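Exo-1,3/1,4-beta-glucanase (Pseudoalteromonas sp., PDB 3RRX) hydrolyses beta-1,3- and beta-1,4-linked glucans as an exo-acting glycoside hydrolase of family 3, probably releasing glucose from chain ends. Local coordinates at residues Pro125-Leu130 / Glu176-Asp181; Phe529-Pro534 / Ala549-Gly554. The protein carries 1 engineered substitution. One frame throughout, in Å; residues are numbered along the deposited sequence.

Interaction 1: residues Pro125-Leu130 / Glu176-Asp181. With CA (calcium ion), chain B.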
loop_
_atom_site.group_PDB
_atom_site.type_symbol
_atom_site.label_atom_id
_atom_site.label_comp_id
_atom_site.label_asym_id
_atom_site.label_seq_id
_atom_site.Cartn_x
_atom_site.Cartn_y
_atom_site.Cartn_z
ATOM N N PRO A 125 -1.912 6.589 -6.628
ATOM C CA PRO A 125 -3.195 5.916 -6.396
ATOM C C PRO A 125 -2.972 4.665 -5.554
ATOM O O PRO A 125 -1.935 4.013 -5.696
ATOM C CB PRO A 125 -3.636 5.512 -7.804
ATOM C CG PRO A 125 -2.993 6.513 -8.700
ATOM C CD PRO A 125 -1.647 6.810 -8.060
ATOM N N HIS A 126 -3.914 4.348 -4.673
ATOM C CA HIS A 126 -3.846 3.090 -3.947
ATOM C C HIS A 126 -3.952 1.945 -4.941
ATOM O O HIS A 126 -4.379 2.145 -6.078
ATOM C CB HIS A 126 -4.930 2.995 -2.874
ATOM C CG HIS A 126 -4.531 3.609 -1.565
ATOM N ND1 HIS A 126 -3.457 3.149 -0.831
ATOM C CD2 HIS A 126 -5.053 4.645 -0.865
ATOM C CE1 HIS A 126 -3.349 3.863 0.275
ATOM N NE2 HIS A 126 -4.296 4.787 0.273
ATOM N N ASN A 127 -3.560 0.754 -4.500
ATOM C CA ASN A 127 -3.412 -0.409 -5.377
ATOM C C ASN A 127 -4.630 -0.797 -6.219
ATOM O O ASN A 127 -4.484 -1.224 -7.365
ATOM C CB ASN A 127 -2.950 -1.624 -4.557
ATOM C CG ASN A 127 -1.454 -1.604 -4.284
ATOM O OD1 ASN A 127 -0.786 -0.615 -4.564
ATOM N ND2 ASN A 127 -0.921 -2.709 -3.756
ATOM N N ILE A 128 -5.827 -0.675 -5.661
ATOM C CA ILE A 128 -7.009 -1.111 -6.407
ATOM C C ILE A 128 -7.087 -0.389 -7.770
ATOM O O ILE A 128 -7.314 -1.016 -8.810
ATOM C CB ILE A 128 -8.310 -0.973 -5.572
ATOM C CG1 ILE A 128 -9.523 -1.422 -6.395
ATOM C CG2 ILE A 128 -8.500 0.479 -5.068
ATOM C CD1 ILE A 128 -10.781 -1.724 -5.558
ATOM N N GLY A 129 -6.860 0.922 -7.763
ATOM C CA GLY A 129 -6.816 1.704 -8.993
ATOM C C GLY A 129 -5.634 1.370 -9.900
ATOM O O GLY A 129 -5.773 1.378 -11.130
ATOM N N LEU A 130 -4.467 1.092 -9.312
ATOM C CA LEU A 130 -3.319 0.655 -10.105
ATOM C C LEU A 130 -3.639 -0.658 -10.826
ATOM O O LEU A 130 -3.216 -0.866 -11.963
ATOM C CB LEU A 130 -2.063 0.497 -9.232
ATOM C CG LEU A 130 -1.597 1.799 -8.554
ATOM C CD1 LEU A 130 -0.291 1.589 -7.806
ATOM C CD2 LEU A 130 -1.447 2.950 -9.563
ATOM N N GLU A 176 -5.862 -1.837 -0.641
ATOM C CA GLU A 176 -4.422 -2.115 -0.657
ATOM C C GLU A 176 -4.080 -3.252 -1.632
ATOM O O GLU A 176 -2.912 -3.583 -1.827
ATOM C CB GLU A 176 -3.932 -2.467 0.754
ATOM C CG GLU A 176 -4.177 -1.358 1.787
ATOM C CD GLU A 176 -3.789 -1.771 3.201
ATOM O OE1 GLU A 176 -2.821 -2.539 3.357
ATOM O OE2 GLU A 176 -4.456 -1.333 4.164
ATOM N N SER A 177 -5.112 -3.848 -2.227
ATOM C CA SER A 177 -4.958 -4.986 -3.142
ATOM C C SER A 177 -5.143 -4.543 -4.590
ATOM O O SER A 177 -6.062 -3.772 -4.890
ATOM C CB SER A 177 -6.007 -6.054 -2.819
ATOM O OG SER A 177 -6.007 -7.102 -3.781
ATOM N N TYR A 178 -4.298 -5.054 -5.491
ATOM C CA TYR A 178 -4.425 -4.727 -6.910
ATOM C C TYR A 178 -5.681 -5.345 -7.540
ATOM O O TYR A 178 -6.216 -4.813 -8.512
ATOM C CB TYR A 178 -3.214 -5.222 -7.704
ATOM C CG TYR A 178 -1.874 -4.595 -7.346
ATOM C CD1 TYR A 178 -1.626 -3.238 -7.563
ATOM C CD2 TYR A 178 -0.833 -5.388 -6.850
ATOM C CE1 TYR A 178 -0.371 -2.669 -7.261
ATOM C CE2 TYR A 178 0.422 -4.830 -6.544
ATOM C CZ TYR A 178 0.642 -3.474 -6.750
ATOM O OH TYR A 178 1.885 -2.937 -6.447
ATOM N N SER A 179 -6.139 -6.469 -7.005
ATOM C CA SER A 179 -7.187 -7.225 -7.692
ATOM C C SER A 179 -7.743 -8.389 -6.876
ATOM O O SER A 179 -7.069 -8.934 -5.996
ATOM C CB SER A 179 -6.634 -7.768 -9.020
ATOM O OG SER A 179 -7.624 -8.464 -9.766
ATOM N N GLU A 180 -8.978 -8.776 -7.183
ATOM C CA GLU A 180 -9.534 -10.032 -6.674
ATOM C C GLU A 180 -8.913 -11.224 -7.410
ATOM O O GLU A 180 -9.048 -12.366 -6.976
ATOM C CB GLU A 180 -11.061 -10.055 -6.886
ATOM C CG GLU A 180 -11.483 -10.137 -8.363
ATOM C CD GLU A 180 -12.997 -9.934 -8.593
ATOM O OE1 GLU A 180 -13.653 -9.229 -7.801
ATOM O OE2 GLU A 180 -13.535 -10.460 -9.585
ATOM N N ASP A 181 -8.264 -10.947 -8.536
ATOM C CA ASP A 181 -7.732 -11.982 -9.442
ATOM C C ASP A 181 -6.255 -12.277 -9.170
ATOM O O ASP A 181 -5.418 -11.394 -9.327
ATOM C CB ASP A 181 -7.880 -11.486 -10.892
ATOM C CG ASP A 181 -7.250 -12.430 -11.926
ATOM O OD1 ASP A 181 -7.039 -13.622 -11.618
ATOM O OD2 ASP A 181 -6.986 -11.974 -13.065
HETATM CA CA CA B . -14.751 -9.642 -5.784
HETATM O O HOH W 1 1.988 -2.679 -3.627
HETATM O O HOH W 2 -16.123 -9.967 -3.678
HETATM O O HOH W 3 -15.587 -7.354 -5.886
HETATM O O HOH W 4 -13.155 -9.016 -4.075
#

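Interaction 2: residues Phe529-Pro534 / Ala549-Gly554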
loop_
_atom_site.group_PDB
_atom_site.type_symbol
_atom_site.label_atom_id
_atom_site.label_comp_id
_atom_site.label_asym_id
_atom_site.label_seq_id
_atom_site.Cartn_x
_atom_site.Cartn_y
_atom_site.Cartn_z
ATOM N N PHE A 529 -16.739 8.948 -8.282
ATOM C CA PHE A 529 -16.914 8.172 -7.064
ATOM C C PHE A 529 -15.551 7.770 -6.480
ATOM O O PHE A 529 -14.787 7.026 -7.108
ATOM C CB PHE A 529 -17.749 6.927 -7.409
ATOM C CG PHE A 529 -18.167 6.105 -6.223
ATOM C CD1 PHE A 529 -19.021 6.633 -5.261
ATOM C CD2 PHE A 529 -17.735 4.794 -6.089
ATOM C CE1 PHE A 529 -19.425 5.874 -4.180
ATOM C CE2 PHE A 529 -18.142 4.017 -5.007
ATOM C CZ PHE A 529 -18.983 4.560 -4.047
ATOM N N LEU A 530 -15.252 8.274 -5.286
ATOM C CA LEU A 530 -14.023 7.930 -4.565
ATOM C C LEU A 530 -14.295 6.805 -3.581
ATOM O O LEU A 530 -15.164 6.928 -2.716
ATOM C CB LEU A 530 -13.506 9.154 -3.802
ATOM C CG LEU A 530 -13.226 10.392 -4.653
ATOM C CD1 LEU A 530 -12.884 11.610 -3.769
ATOM C CD2 LEU A 530 -12.101 10.099 -5.634
ATOM N N SER A 531 -13.561 5.700 -3.704
ATOM C CA SER A 531 -13.795 4.566 -2.830
ATOM C C SER A 531 -12.616 3.602 -2.857
ATOM O O SER A 531 -11.810 3.605 -3.790
ATOM C CB SER A 531 -15.065 3.806 -3.252
ATOM O OG SER A 531 -14.822 3.087 -4.458
ATOM N N GLY A 532 -12.529 2.766 -1.830
ATOM C CA GLY A 532 -11.478 1.767 -1.775
ATOM C C GLY A 532 -11.924 0.420 -2.304
ATOM O O GLY A 532 -11.216 -0.578 -2.144
ATOM N N ARG A 533 -13.097 0.379 -2.931
ATOM C CA ARG A 533 -13.703 -0.898 -3.316
ATOM C C ARG A 533 -15.003 -0.633 -4.069
ATOM O O ARG A 533 -15.604 0.429 -3.919
ATOM C CB ARG A 533 -14.023 -1.703 -2.055
ATOM C CG ARG A 533 -14.806 -0.865 -1.035
ATOM C CD ARG A 533 -15.069 -1.581 0.300
ATOM N NE ARG A 533 -15.260 -0.592 1.365
ATOM C CZ ARG A 533 -15.084 -0.833 2.662
ATOM N NH1 ARG A 533 -14.716 -2.040 3.080
ATOM N NH2 ARG A 533 -15.257 0.144 3.544
ATOM N N PRO A 534 -15.439 -1.592 -4.895
ATOM C CA PRO A 534 -16.795 -1.455 -5.434
ATOM C C PRO A 534 -17.771 -1.463 -4.275
ATOM O O PRO A 534 -17.500 -2.127 -3.270
ATOM C CB PRO A 534 -16.981 -2.740 -6.258
ATOM C CG PRO A 534 -15.583 -3.212 -6.565
ATOM C CD PRO A 534 -14.785 -2.835 -5.333
ATOM N N ALA A 549 -15.682 5.386 -11.583
ATOM C CA ALA A 549 -15.009 4.844 -10.414
ATOM C C ALA A 549 -13.577 5.362 -10.434
ATOM O O ALA A 549 -12.781 4.961 -11.284
ATOM C CB ALA A 549 -15.028 3.317 -10.430
ATOM N N ALA A 550 -13.263 6.266 -9.510
ATOM C CA ALA A 550 -11.939 6.888 -9.466
ATOM C C ALA A 550 -11.056 6.298 -8.362
ATOM O O ALA A 550 -9.881 6.657 -8.241
ATOM C CB ALA A 550 -12.069 8.430 -9.301
ATOM N N TRP A 551 -11.630 5.419 -7.545
ATOM C CA TRP A 551 -10.870 4.736 -6.492
ATOM C C TRP A 551 -10.296 5.763 -5.509
ATOM O O TRP A 551 -11.014 6.672 -5.095
ATOM C CB TRP A 551 -9.792 3.821 -7.101
ATOM C CG TRP A 551 -10.345 3.003 -8.269
ATOM C CD1 TRP A 551 -10.010 3.129 -9.589
ATOM C CD2 TRP A 551 -11.346 1.970 -8.206
ATOM N NE1 TRP A 551 -10.718 2.215 -10.344
ATOM C CE2 TRP A 551 -11.551 1.502 -9.520
ATOM C CE3 TRP A 551 -12.086 1.396 -7.162
ATOM C CZ2 TRP A 551 -12.480 0.496 -9.825
ATOM C CZ3 TRP A 551 -13.004 0.381 -7.464
ATOM C CH2 TRP A 551 -13.184 -0.061 -8.784
ATOM N N LEU A 552 -9.033 5.617 -5.122
ATOM C CA LEU A 552 -8.388 6.580 -4.230
ATOM C C LEU A 552 -7.144 7.119 -4.923
ATOM O O LEU A 552 -6.035 6.655 -4.662
ATOM C CB LEU A 552 -8.008 5.917 -2.895
ATOM C CG LEU A 552 -9.206 5.358 -2.122
ATOM C CD1 LEU A 552 -8.774 4.450 -0.969
ATOM C CD2 LEU A 552 -10.138 6.487 -1.634
ATOM N N PRO A 553 -7.329 8.101 -5.821
ATOM C CA PRO A 553 -6.284 8.509 -6.771
ATOM C C PRO A 553 -5.001 9.109 -6.188
ATOM O O PRO A 553 -3.998 9.134 -6.902
ATOM C CB PRO A 553 -6.995 9.535 -7.664
ATOM C CG PRO A 553 -8.213 9.947 -6.917
ATOM C CD PRO A 553 -8.615 8.780 -6.081
ATOM N N GLY A 554 -5.005 9.570 -4.941
ATOM C CA GLY A 554 -3.775 10.105 -4.361
ATOM C C GLY A 554 -3.634 11.612 -4.545
ATOM O O GLY A 554 -4.631 12.320 -4.612
HETATM O O HOH W 5 -14.320 4.279 -6.936
#

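Interaction 1: residues Pro125-Leu130 / Glu176-Asp181
Asn127 lays its carboxamide flat over one face of the Tyr178 ring, where the first turn of helix 127-133 meets the loop leading from strand 157-162 to helix 182-197 in the TIM-barrel domain of this family 3 glycosidase. The amide and ring planes are only 13° apart, and Asn127 CG lies 3.3 Å from Tyr178 CE1, with ND2 displaced toward the rim of the ring. ND2 also gives a weak, bent hydrogen bond to Glu176 O (2.9 Å, 124° at the hydrogen) and donates to a water that in turn bonds to Tyr178 OH, so amide and phenol are tied at their polar ends as well as stacked. With CG anti to the carbonyl carbon (chi1 -80°), the amide comes over the ring with ND2 beside Glu176 O. At the ring edge, Leu130 CB approaches Tyr178 CE1 at 4.1 Å. Backbone carbonyls close the seam through CA-H...O contacts, nearly straight from Tyr178 CA to Asn127 O (3.5 Å).

Two successive ST turns shape the loop: Ser177 OG accepts from Ser179 N, and Ser179 OG from Asp181 N at 2.8 Å. Ser177 OG also bonds to Ala164 O. Within the second turn, Glu180 extends its side chain to the calcium ion, which Leu593 O, Asn594 OD1 and three waters also bind; Glu180 OE1 is 2.3 Å from the metal.

Interaction 2: residues Phe529-Pro534 / Ala549-Gly554
Phe529 and Ala549 pair in parallel where neighbouring strands 525-530 and 546-551 of a beta-alpha-beta unit run out into loops. Two backbone hydrogen bonds join them. Ala550 N donates to Phe529 O at 2.9 Å, close to straight (161°), whereas Ser531 N reaches Trp551 O at 3.1 Å from well above the carbonyl plane. Trp551 O also receives a CA-H...O contact from Leu530 CA, and Trp551 CA makes another to Ser531 O.

A single water bridges the strand ends as the chains turn away, donating to Phe529 O and to Ser531 OG and accepting from Trp551 N at 3.0 Å. Ser531 OG donates a hydrogen bond to Arg533 O (2.8 Å), fixing the turn that follows. The guanidinium of Arg533 points elsewhere, to Glu489 and Gly497.

Apolar contacts flank the polar seam. Leu530 CD2 packs on Pro553 CD (3.8 Å), the two side chains crossing at about a right angle, and also meets Ala550 CB. The indole of Trp551 presents the CZ3 edge to Pro534 CD, while the bridging water sits over one face, near the rim. Leu552, its CG beside the backbone N (chi1 -61°), sets CD1 3.9 Å from Gly532 CA and CG against Ser531 O. With an alanine in place of Leu552 both methyl branches are gone, and the Ser531-Gly532 backbone is likely to lose its apolar cover.

Past the Phe529-Ala549 pair, the strand ends are therefore held by the Ser531 N to Trp551 O bond, one shared water and hydrocarbon closing over backbone polar groups.

Overall arrangement
Interaction 1 precedes interaction 2 along the chain, and their centres lie 10 Å apart. The former belongs to the N-terminal TIM-barrel domain; the latter lies at the ends of two adjacent strands of the mixed sheet in the family 3 C-terminal domain. They meet directly across the domain interface: His126 N probably hydrogen-bonds to Leu552 O (3.1 Å), and Trp551 lies against helix 127-133, with Trp551 CZ3 3.6 Å from Ile128 CD1 and Trp551 CD1 3.5 Å from Gly129 CA. The calcium site spans the same boundary, drawing Glu180 from the N-terminal domain and Leu593 and Asn594 from the C-terminal one, with the side chain of Pro534 about 7 Å from the ion. Backbone, aromatic packing and metal thus all join the two domains.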